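Long-range contacts in lasso peptide isopeptidase AtxE2 (Asticcacaulis excentricus, PDB 5TXC), which hydrolyses the isopeptide bond of the lasso peptides astexin-2 and astexin-3, recognising their knotted shape and converting them to linear peptides: residues N303-W308 / Y317-E322; D181-Y186 / Y231-L236; V533-I538 / W586-F591. All coordinates share one frame; numbering follows the deposited sequence.

Contact 1 of 3, residues N303-W308 / Y317-E322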
loop_
_atom_site.group_PDB
_atom_site.type_symbol
_atom_site.label_atom_id
_atom_site.label_comp_id
_atom_site.label_asym_id
_atom_site.label_seq_id
_atom_site.Cartn_x
_atom_site.Cartn_y
_atom_site.Cartn_z
ATOM N N ASN A 303 -5.670 21.764 -0.029
ATOM C CA ASN A 303 -5.486 20.310 -0.029
ATOM C C ASN A 303 -4.741 19.825 1.210
ATOM O O ASN A 303 -3.771 19.069 1.132
ATOM C CB ASN A 303 -4.766 19.863 -1.300
ATOM C CG ASN A 303 -5.481 20.313 -2.547
ATOM O OD1 ASN A 303 -6.695 20.081 -2.728
ATOM N ND2 ASN A 303 -4.745 21.001 -3.402
ATOM N N ILE A 304 -5.194 20.282 2.373
ATOM C CA ILE A 304 -4.669 19.746 3.615
ATOM C C ILE A 304 -5.033 18.260 3.727
ATOM O O ILE A 304 -6.102 17.828 3.289
ATOM C CB ILE A 304 -5.227 20.592 4.774
ATOM C CG1 ILE A 304 -4.694 22.025 4.668
ATOM C CG2 ILE A 304 -4.906 19.980 6.123
ATOM C CD1 ILE A 304 -5.308 22.999 5.664
ATOM N N THR A 305 -4.138 17.463 4.310
ATOM C CA THR A 305 -4.464 16.064 4.563
ATOM C C THR A 305 -4.716 15.741 6.029
ATOM O O THR A 305 -5.387 14.744 6.319
ATOM C CB THR A 305 -3.351 15.143 4.034
ATOM O OG1 THR A 305 -2.067 15.562 4.550
ATOM C CG2 THR A 305 -3.330 15.186 2.531
ATOM N N ARG A 306 -4.237 16.564 6.950
ATOM C CA ARG A 306 -4.486 16.340 8.366
ATOM C C ARG A 306 -4.220 17.641 9.106
ATOM O O ARG A 306 -3.281 18.355 8.766
ATOM C CB ARG A 306 -3.613 15.197 8.934
ATOM C CG ARG A 306 -3.996 14.900 10.360
ATOM C CD ARG A 306 -3.747 13.491 10.801
ATOM N NE ARG A 306 -4.127 13.369 12.213
ATOM C CZ ARG A 306 -3.735 12.384 13.025
ATOM N NH1 ARG A 306 -2.939 11.413 12.564
ATOM N NH2 ARG A 306 -4.140 12.372 14.300
ATOM N N MET A 307 -5.026 17.937 10.124
ATOM C CA MET A 307 -4.831 19.146 10.906
ATOM C C MET A 307 -4.973 18.852 12.394
ATOM O O MET A 307 -5.719 17.956 12.787
ATOM C CB MET A 307 -5.830 20.238 10.501
ATOM C CG MET A 307 -7.271 19.949 10.886
ATOM S SD MET A 307 -8.343 21.365 10.523
ATOM C CE MET A 307 -8.334 21.417 8.722
ATOM N N TRP A 308 -4.277 19.650 13.218
ATOM C CA TRP A 308 -4.280 19.533 14.674
ATOM C C TRP A 308 -4.489 20.897 15.313
ATOM O O TRP A 308 -3.776 21.852 14.990
ATOM C CB TRP A 308 -2.966 18.980 15.211
ATOM C CG TRP A 308 -2.622 17.605 14.790
ATOM C CD1 TRP A 308 -2.863 16.448 15.485
ATOM C CD2 TRP A 308 -1.950 17.221 13.587
ATOM N NE1 TRP A 308 -2.378 15.369 14.783
ATOM C CE2 TRP A 308 -1.821 15.816 13.613
ATOM C CE3 TRP A 308 -1.456 17.926 12.484
ATOM C CZ2 TRP A 308 -1.212 15.102 12.576
ATOM C CZ3 TRP A 308 -0.854 17.211 11.448
ATOM C CH2 TRP A 308 -0.735 15.817 11.507
ATOM N N TYR A 317 -2.035 23.435 13.496
ATOM C CA TYR A 317 -1.000 22.805 12.679
ATOM C C TYR A 317 -1.663 21.963 11.597
ATOM O O TYR A 317 -2.686 21.324 11.857
ATOM C CB TYR A 317 -0.085 21.886 13.503
ATOM C CG TYR A 317 0.500 22.490 14.759
ATOM C CD1 TYR A 317 1.633 23.292 14.709
ATOM C CD2 TYR A 317 -0.058 22.219 16.002
ATOM C CE1 TYR A 317 2.176 23.835 15.850
ATOM C CE2 TYR A 317 0.470 22.762 17.156
ATOM C CZ TYR A 317 1.591 23.573 17.079
ATOM O OH TYR A 317 2.114 24.121 18.236
ATOM N N PHE A 318 -1.080 21.934 10.391
ATOM C CA PHE A 318 -1.617 21.013 9.398
ATOM C C PHE A 318 -0.541 20.475 8.462
ATOM O O PHE A 318 0.503 21.092 8.209
ATOM C CB PHE A 318 -2.780 21.623 8.577
ATOM C CG PHE A 318 -2.423 22.860 7.795
ATOM C CD1 PHE A 318 -1.756 22.772 6.588
ATOM C CD2 PHE A 318 -2.783 24.116 8.268
ATOM C CE1 PHE A 318 -1.429 23.922 5.873
ATOM C CE2 PHE A 318 -2.461 25.263 7.570
ATOM C CZ PHE A 318 -1.784 25.166 6.367
ATOM N N LEU A 319 -0.875 19.325 7.903
ATOM C CA LEU A 319 -0.032 18.542 7.025
ATOM C C LEU A 319 -0.626 18.554 5.626
ATOM O O LEU A 319 -1.860 18.548 5.460
ATOM C CB LEU A 319 0.031 17.117 7.552
ATOM C CG LEU A 319 1.174 16.207 7.221
ATOM C CD1 LEU A 319 2.480 16.956 7.461
ATOM C CD2 LEU A 319 1.008 15.046 8.165
ATOM N N ARG A 320 0.247 18.562 4.619
ATOM C CA ARG A 320 -0.214 18.433 3.247
ATOM C C ARG A 320 0.932 17.971 2.361
ATOM O O ARG A 320 2.088 17.878 2.790
ATOM C CB ARG A 320 -0.774 19.743 2.724
ATOM C CG ARG A 320 0.282 20.747 2.345
ATOM C CD ARG A 320 -0.378 21.866 1.562
ATOM N NE ARG A 320 0.600 22.702 0.890
ATOM C CZ ARG A 320 0.333 23.439 -0.178
ATOM N NH1 ARG A 320 -0.886 23.444 -0.699
ATOM N NH2 ARG A 320 1.294 24.163 -0.728
ATOM N N ARG A 321 0.577 17.698 1.100
ATOM C CA ARG A 321 1.515 17.376 0.035
ATOM C C ARG A 321 1.641 18.598 -0.857
ATOM O O ARG A 321 0.651 19.285 -1.117
ATOM C CB ARG A 321 1.053 16.170 -0.793
ATOM C CG ARG A 321 0.936 14.889 0.014
ATOM C CD ARG A 321 0.334 13.759 -0.796
ATOM N NE ARG A 321 0.221 12.545 0.001
ATOM C CZ ARG A 321 0.343 11.312 -0.484
ATOM N NH1 ARG A 321 0.600 11.133 -1.776
ATOM N NH2 ARG A 321 0.207 10.259 0.316
ATOM N N GLU A 322 2.866 18.911 -1.265
ATOM C CA GLU A 322 3.090 20.101 -2.067
ATOM C C GLU A 322 4.308 19.881 -2.951
ATOM O O GLU A 322 4.920 18.809 -2.942
ATOM C CB GLU A 322 3.252 21.333 -1.182
ATOM C CG GLU A 322 4.358 21.248 -0.139
ATOM C CD GLU A 322 4.503 22.556 0.640
ATOM O OE1 GLU A 322 5.637 22.996 0.897
ATOM O OE2 GLU A 322 3.464 23.162 0.981
HETATM O O HOH W 1 -2.149 17.482 0.098
#
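Leu-319 O draws three donors from the neighbouring strand. Thr-305 N makes the main bond to Leu-319 O, 2.8 Å long, and comes in 23° out of the carbonyl plane; Thr-305 OG1 and Arg-306 N add weak ones. Two consecutive residues thus face one, a classic beta bulge, set in the hairpin of strands 304-310 and 315-322. Thr-305 OG1 sits between its own backbone N and carbonyl carbon (chi1 52°), and this rotation turns the hydroxyl back onto the shared oxygen.

Past the bulge the antiparallel ladder is regular. Leu-319 N meets Arg-306 O at 2.7 Å, and Trp-308 and Tyr-317 bond to each other through both backbone N and O. On the face carrying Met-307 and Phe-318, Ile-304 lays CD1 over the middle of the Phe-318 ring, 3.6 Å from its centroid and 14° off the normal, a CH-pi contact. Phe-318 also touches Met-307, CB against CB at 3.9 Å, and its ring meets that of Tyr-332 on the next strand.

On the other face, Leu-319 CD2 comes up to the edge of the Trp-308 indole in its plane, 3.8 Å from CH2. Arg-306 CG lies over one face of the same indole, offset toward the rim, so Trp-308 is bordered by an aliphatic chain above and a methyl at its edge. Strand 350-357 packs against this side, Cys-354 on Trp-308 and Leu-351 on Leu-319. At the open end of the hairpin a water links Asn-303 O and Arg-321 N, its firm leg being the 2.9 Å bond it accepts from Arg-321 N.

Contact 2 of 3, residues D181-Y186 / Y231-L236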
loop_
_atom_site.group_PDB
_atom_site.type_symbol
_atom_site.label_atom_id
_atom_site.label_comp_id
_atom_site.label_asym_id
_atom_site.label_seq_id
_atom_site.Cartn_x
_atom_site.Cartn_y
_atom_site.Cartn_z
ATOM N N ASP A 181 -10.955 1.064 33.178
ATOM C CA ASP A 181 -9.763 0.235 33.334
ATOM C C ASP A 181 -10.074 -1.246 33.441
ATOM O O ASP A 181 -9.144 -2.057 33.409
ATOM C CB ASP A 181 -8.963 0.635 34.562
ATOM C CG ASP A 181 -8.185 1.898 34.367
ATOM O OD1 ASP A 181 -7.575 2.080 33.296
ATOM O OD2 ASP A 181 -8.156 2.716 35.310
ATOM N N ASN A 182 -11.339 -1.620 33.561
ATOM C CA ASN A 182 -11.722 -3.015 33.695
ATOM C C ASN A 182 -12.783 -3.441 32.699
ATOM O O ASN A 182 -13.266 -4.574 32.781
ATOM C CB ASN A 182 -12.240 -3.300 35.123
ATOM C CG ASN A 182 -11.123 -3.324 36.152
ATOM O OD1 ASN A 182 -10.356 -4.298 36.244
ATOM N ND2 ASN A 182 -11.007 -2.243 36.921
ATOM N N THR A 183 -13.200 -2.562 31.802
ATOM C CA THR A 183 -14.289 -2.874 30.893
ATOM C C THR A 183 -13.801 -2.616 29.478
ATOM O O THR A 183 -13.100 -1.629 29.226
ATOM C CB THR A 183 -15.518 -2.018 31.217
ATOM O OG1 THR A 183 -15.642 -1.908 32.642
ATOM C CG2 THR A 183 -16.777 -2.626 30.664
ATOM N N LEU A 184 -14.131 -3.533 28.573
ATOM C CA LEU A 184 -13.755 -3.443 27.172
ATOM C C LEU A 184 -15.001 -3.603 26.337
ATOM O O LEU A 184 -15.806 -4.494 26.591
ATOM C CB LEU A 184 -12.755 -4.533 26.768
ATOM C CG LEU A 184 -11.356 -4.466 27.332
ATOM C CD1 LEU A 184 -10.641 -5.753 27.044
ATOM C CD2 LEU A 184 -10.621 -3.323 26.717
ATOM N N ILE A 185 -15.147 -2.774 25.322
ATOM C CA ILE A 185 -16.185 -2.958 24.321
ATOM C C ILE A 185 -15.473 -3.413 23.052
ATOM O O ILE A 185 -14.328 -3.011 22.809
ATOM C CB ILE A 185 -17.011 -1.669 24.119
ATOM C CG1 ILE A 185 -18.047 -1.830 23.011
ATOM C CG2 ILE A 185 -16.106 -0.474 23.850
ATOM C CD1 ILE A 185 -19.067 -0.686 23.016
ATOM N N TYR A 186 -16.115 -4.297 22.284
ATOM C CA TYR A 186 -15.514 -4.846 21.073
ATOM C C TYR A 186 -16.609 -5.072 20.037
ATOM O O TYR A 186 -17.798 -5.164 20.365
ATOM C CB TYR A 186 -14.715 -6.133 21.358
ATOM C CG TYR A 186 -15.541 -7.339 21.790
ATOM C CD1 TYR A 186 -15.858 -7.536 23.126
ATOM C CD2 TYR A 186 -15.980 -8.286 20.867
ATOM C CE1 TYR A 186 -16.600 -8.624 23.535
ATOM C CE2 TYR A 186 -16.714 -9.392 21.273
ATOM C CZ TYR A 186 -17.023 -9.552 22.614
ATOM O OH TYR A 186 -17.762 -10.625 23.059
ATOM N N TYR A 231 -21.998 -5.084 18.939
ATOM C CA TYR A 231 -21.123 -4.519 19.956
ATOM C C TYR A 231 -21.468 -5.133 21.305
ATOM O O TYR A 231 -22.611 -5.039 21.760
ATOM C CB TYR A 231 -21.251 -2.996 19.985
ATOM C CG TYR A 231 -21.108 -2.364 18.619
ATOM C CD1 TYR A 231 -22.193 -2.287 17.749
ATOM C CD2 TYR A 231 -19.891 -1.829 18.205
ATOM C CE1 TYR A 231 -22.061 -1.704 16.489
ATOM C CE2 TYR A 231 -19.751 -1.236 16.953
ATOM C CZ TYR A 231 -20.834 -1.180 16.097
ATOM O OH TYR A 231 -20.687 -0.602 14.851
ATOM N N GLN A 232 -20.468 -5.737 21.940
ATOM C CA GLN A 232 -20.576 -6.380 23.237
ATOM C C GLN A 232 -19.513 -5.800 24.148
ATOM O O GLN A 232 -18.488 -5.303 23.681
ATOM C CB GLN A 232 -20.386 -7.909 23.132
ATOM C CG GLN A 232 -21.589 -8.741 23.598
ATOM C CD GLN A 232 -22.143 -9.607 22.500
ATOM O OE1 GLN A 232 -21.427 -10.434 21.941
ATOM N NE2 GLN A 232 -23.416 -9.426 22.178
ATOM N N VAL A 233 -19.745 -5.860 25.461
ATOM C CA VAL A 233 -18.747 -5.383 26.415
ATOM C C VAL A 233 -18.435 -6.481 27.415
ATOM O O VAL A 233 -19.316 -7.245 27.818
ATOM C CB VAL A 233 -19.143 -4.055 27.112
ATOM C CG1 VAL A 233 -20.454 -3.577 26.619
ATOM C CG2 VAL A 233 -19.098 -4.167 28.602
ATOM N N LEU A 234 -17.151 -6.614 27.725
ATOM C CA LEU A 234 -16.634 -7.615 28.640
ATOM C C LEU A 234 -16.187 -6.941 29.927
ATOM O O LEU A 234 -15.386 -6.008 29.899
ATOM C CB LEU A 234 -15.440 -8.361 28.035
ATOM C CG LEU A 234 -14.754 -9.283 29.051
ATOM C CD1 LEU A 234 -15.676 -10.459 29.332
ATOM C CD2 LEU A 234 -13.361 -9.765 28.638
ATOM N N ASP A 235 -16.664 -7.454 31.051
ATOM C CA ASP A 235 -16.150 -7.065 32.356
ATOM C C ASP A 235 -14.958 -7.945 32.673
ATOM O O ASP A 235 -15.103 -9.162 32.813
ATOM C CB ASP A 235 -17.224 -7.235 33.429
ATOM C CG ASP A 235 -16.804 -6.687 34.783
ATOM O OD1 ASP A 235 -15.643 -6.240 34.955
ATOM O OD2 ASP A 235 -17.662 -6.724 35.690
ATOM N N LEU A 236 -13.793 -7.335 32.822
ATOM C CA LEU A 236 -12.596 -8.122 33.063
ATOM C C LEU A 236 -12.501 -8.629 34.495
ATOM O O LEU A 236 -11.642 -9.466 34.780
ATOM C CB LEU A 236 -11.359 -7.301 32.712
ATOM C CG LEU A 236 -11.143 -6.979 31.234
ATOM C CD1 LEU A 236 -10.174 -5.813 31.079
ATOM C CD2 LEU A 236 -10.635 -8.186 30.506
#
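Tyr-186 and Gln-232 satisfy each other's backbone in both directions: Tyr-186 N gives to Gln-232 O at 2.9 Å, and Gln-232 N returns a bond of 3.2 Å to Tyr-186 O. Leu-184 and Leu-234 repeat the exchange two residues along, and Leu-236 N closes the antiparallel ladder on Asn-182 O at 2.8 Å.

Three polar side chains, those of Tyr-186, Thr-183 and Asp-235, find their partners outside the two segments. Tyr-186 lays its ring obliquely across Gln-232, CZ 3.8 Å from Gln-232 CB, and its OH goes on to Asp-169 OD2. A phenylalanine here would probably leave the Asp-169 carboxylate without its hydroxyl mate. Thr-183 OG1 is taken by Asp-180 OD1, with CG2 anti to the backbone N (OG1 at chi1 -39°) and pressed on Val-233 CG2 at 3.5 Å. Asp-235 OD1 accepts from Lys-237 N.

These are the two central strands of a four-stranded antiparallel sheet, consistent with a beta-propeller blade. Strand 175-178 flanks 183-188, and strand 241-243 flanks 230-235; helix 246-253 covers Ile-185 and Tyr-231, while strand 165-167 packs on Leu-184, Tyr-186 and Leu-234.

Contact 3 of 3, residues V533-I538 / W586-F591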
loop_
_atom_site.group_PDB
_atom_site.type_symbol
_atom_site.label_atom_id
_atom_site.label_comp_id
_atom_site.label_asym_id
_atom_site.label_seq_id
_atom_site.Cartn_x
_atom_site.Cartn_y
_atom_site.Cartn_z
ATOM N N VAL A 533 2.102 -2.768 -17.363
ATOM C CA VAL A 533 3.013 -3.703 -18.023
ATOM C C VAL A 533 2.370 -4.294 -19.267
ATOM O O VAL A 533 2.946 -4.252 -20.359
ATOM C CB VAL A 533 3.455 -4.809 -17.060
ATOM C CG1 VAL A 533 4.217 -5.878 -17.841
ATOM C CG2 VAL A 533 4.321 -4.224 -15.979
ATOM N N HIS A 534 1.164 -4.859 -19.129
ATOM C CA HIS A 534 0.549 -5.527 -20.272
ATOM C C HIS A 534 0.313 -4.536 -21.408
ATOM O O HIS A 534 0.605 -4.828 -22.572
ATOM C CB HIS A 534 -0.758 -6.203 -19.857
ATOM C CG HIS A 534 -0.653 -7.048 -18.621
ATOM N ND1 HIS A 534 -1.692 -7.177 -17.719
ATOM C CD2 HIS A 534 0.356 -7.818 -18.143
ATOM C CE1 HIS A 534 -1.315 -7.962 -16.728
ATOM N NE2 HIS A 534 -0.078 -8.366 -16.961
ATOM N N PHE A 535 -0.184 -3.342 -21.079
ATOM C CA PHE A 535 -0.358 -2.290 -22.084
ATOM C C PHE A 535 0.975 -1.865 -22.695
ATOM O O PHE A 535 1.056 -1.597 -23.901
ATOM C CB PHE A 535 -1.052 -1.082 -21.453
ATOM C CG PHE A 535 -1.512 -0.061 -22.440
ATOM C CD1 PHE A 535 -0.658 0.930 -22.877
ATOM C CD2 PHE A 535 -2.816 -0.081 -22.928
ATOM C CE1 PHE A 535 -1.086 1.873 -23.788
ATOM C CE2 PHE A 535 -3.238 0.858 -23.831
ATOM C CZ PHE A 535 -2.380 1.840 -24.258
ATOM N N GLY A 536 2.013 -1.732 -21.868
ATOM C CA GLY A 536 3.296 -1.271 -22.369
ATOM C C GLY A 536 3.965 -2.234 -23.335
ATOM O O GLY A 536 4.615 -1.805 -24.289
ATOM N N LEU A 537 3.847 -3.544 -23.084
ATOM C CA LEU A 537 4.425 -4.558 -23.965
ATOM C C LEU A 537 3.725 -4.607 -25.326
ATOM O O LEU A 537 4.366 -4.925 -26.334
ATOM C CB LEU A 537 4.342 -5.928 -23.292
ATOM C CG LEU A 537 5.139 -6.055 -21.983
ATOM C CD1 LEU A 537 5.185 -7.462 -21.475
ATOM C CD2 LEU A 537 6.541 -5.545 -22.163
ATOM N N ILE A 538 2.413 -4.308 -25.368
ATOM C CA ILE A 538 1.640 -4.358 -26.607
ATOM C C ILE A 538 1.855 -3.101 -27.438
ATOM O O ILE A 538 1.942 -3.168 -28.669
ATOM C CB ILE A 538 0.137 -4.542 -26.324
ATOM C CG1 ILE A 538 -0.173 -5.841 -25.579
ATOM C CG2 ILE A 538 -0.623 -4.518 -27.608
ATOM C CD1 ILE A 538 0.670 -6.957 -25.998
ATOM N N TRP A 586 -10.234 -4.457 -25.812
ATOM C CA TRP A 586 -9.346 -5.469 -25.274
ATOM C C TRP A 586 -8.135 -5.751 -26.160
ATOM O O TRP A 586 -7.162 -6.325 -25.668
ATOM C CB TRP A 586 -10.128 -6.756 -25.002
ATOM C CG TRP A 586 -11.108 -6.628 -23.881
ATOM C CD1 TRP A 586 -12.467 -6.743 -23.949
ATOM C CD2 TRP A 586 -10.798 -6.378 -22.502
ATOM N NE1 TRP A 586 -13.024 -6.591 -22.703
ATOM C CE2 TRP A 586 -12.024 -6.355 -21.796
ATOM C CE3 TRP A 586 -9.607 -6.172 -21.798
ATOM C CZ2 TRP A 586 -12.094 -6.126 -20.418
ATOM C CZ3 TRP A 586 -9.675 -5.940 -20.423
ATOM C CH2 TRP A 586 -10.915 -5.928 -19.749
ATOM N N ALA A 587 -8.160 -5.382 -27.446
ATOM C CA ALA A 587 -7.003 -5.640 -28.305
ATOM C C ALA A 587 -5.774 -4.863 -27.859
ATOM O O ALA A 587 -4.650 -5.224 -28.232
ATOM C CB ALA A 587 -7.319 -5.309 -29.759
ATOM N N ALA A 588 -5.957 -3.791 -27.087
ATOM C CA ALA A 588 -4.818 -2.994 -26.643
ATOM C C ALA A 588 -4.026 -3.682 -25.548
ATOM O O ALA A 588 -2.912 -3.244 -25.257
ATOM C CB ALA A 588 -5.280 -1.628 -26.126
ATOM N N THR A 589 -4.593 -4.703 -24.903
ATOM C CA THR A 589 -3.980 -5.310 -23.723
ATOM C C THR A 589 -4.025 -6.823 -23.685
ATOM O O THR A 589 -3.310 -7.407 -22.866
ATOM C CB THR A 589 -4.652 -4.806 -22.440
ATOM O OG1 THR A 589 -6.017 -5.261 -22.418
ATOM C CG2 THR A 589 -4.559 -3.260 -22.311
ATOM N N SER A 590 -4.863 -7.481 -24.477
ATOM C CA SER A 590 -5.030 -8.918 -24.358
ATOM C C SER A 590 -3.819 -9.642 -24.938
ATOM O O SER A 590 -3.364 -9.321 -26.037
ATOM C CB SER A 590 -6.303 -9.349 -25.076
ATOM O OG SER A 590 -6.330 -10.757 -25.192
ATOM N N PHE A 591 -3.266 -10.593 -24.186
ATOM C CA PHE A 591 -2.178 -11.399 -24.738
ATOM C C PHE A 591 -2.679 -12.498 -25.647
ATOM O O PHE A 591 -1.915 -12.980 -26.480
ATOM C CB PHE A 591 -1.348 -12.036 -23.636
ATOM C CG PHE A 591 -0.534 -11.069 -22.880
ATOM C CD1 PHE A 591 -0.353 -9.789 -23.341
ATOM C CD2 PHE A 591 -0.004 -11.406 -21.664
ATOM C CE1 PHE A 591 0.394 -8.883 -22.617
ATOM C CE2 PHE A 591 0.740 -10.497 -20.942
ATOM C CZ PHE A 591 0.937 -9.249 -21.415
#
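The last turns of helix 528-538 run up against the tight bend at 586-591, with Phe-535 CA and Thr-589 CA 5.0 Å apart as the nearest backbone pair. In the bend, Trp-586 O accepts from both Thr-589 N and Ser-590 N, which folds the chain tightly before helix 591-594 begins. Between the segments the contact is van der Waals packing, side chain on side chain and, at Ala-588, on backbone.

The rings of His-534 and Phe-591 are turned 80° against each other and meet obliquely, neither stacked nor edge-to-face. His-534 CD2 lies 3.6 Å from Phe-591 CZ, and His-534 CB also rests near that end of the ring. Ile-538 approaches the same phenyl at its edge, CD1 being 3.9 Å from Phe-591 CE1, so two residues one helical turn apart meet neighbouring atoms of the ring's rim.

Helix 528-538 is the one that follows the nucleophile Ser-527 in the alpha/beta-hydrolase fold of the prolyl oligopeptidase family. The His-534 side chain lies about 9 Å from that of Glu-610, assigned to the charge relay. Its ND1 is hydrogen-bonded to Thr-553 OG1, while Thr-589 OG1 bonds to Thr-553 O, so one residue ties both segments.

Farther round the helix, Phe-535 points CG anti to its backbone N (chi1 -169°), carrying the ring out alongside the bend. There Thr-589 CG2 comes to its edge, 3.7 Å from Phe-535 CD2, and Ala-588 CB touches CE2. Trp-497 meets the Phe-535 ring edge-to-face. Ile-538 rests CB and CG2 against Ala-588 O, each at 3.5 Å; that oxygen takes its hydrogen bond from Asn-539 ND2, the same nitrogen that bonds Phe-535 O.

Along the chain the three follow one another without interleaving: contact 2 closes first, then contact 1, then contact 3. Contacts 1 and 2 each pair two strands in separate four-stranded antiparallel sheets, with centres about 35 Å apart and nearest atoms about 20 Å apart. Such a succession of sheets is consistent with the beta-propeller of the prolyl oligopeptidase family. Contact 3 belongs instead to the hydrolase part, between the helix that follows the nucleophile and the bend at 586-591, about 38 Å from contact 1 and about 54 Å from contact 2 between centres. No two contacts touch: the sheets, probably propeller blades, and the hydrolase part are each built by their own local packing.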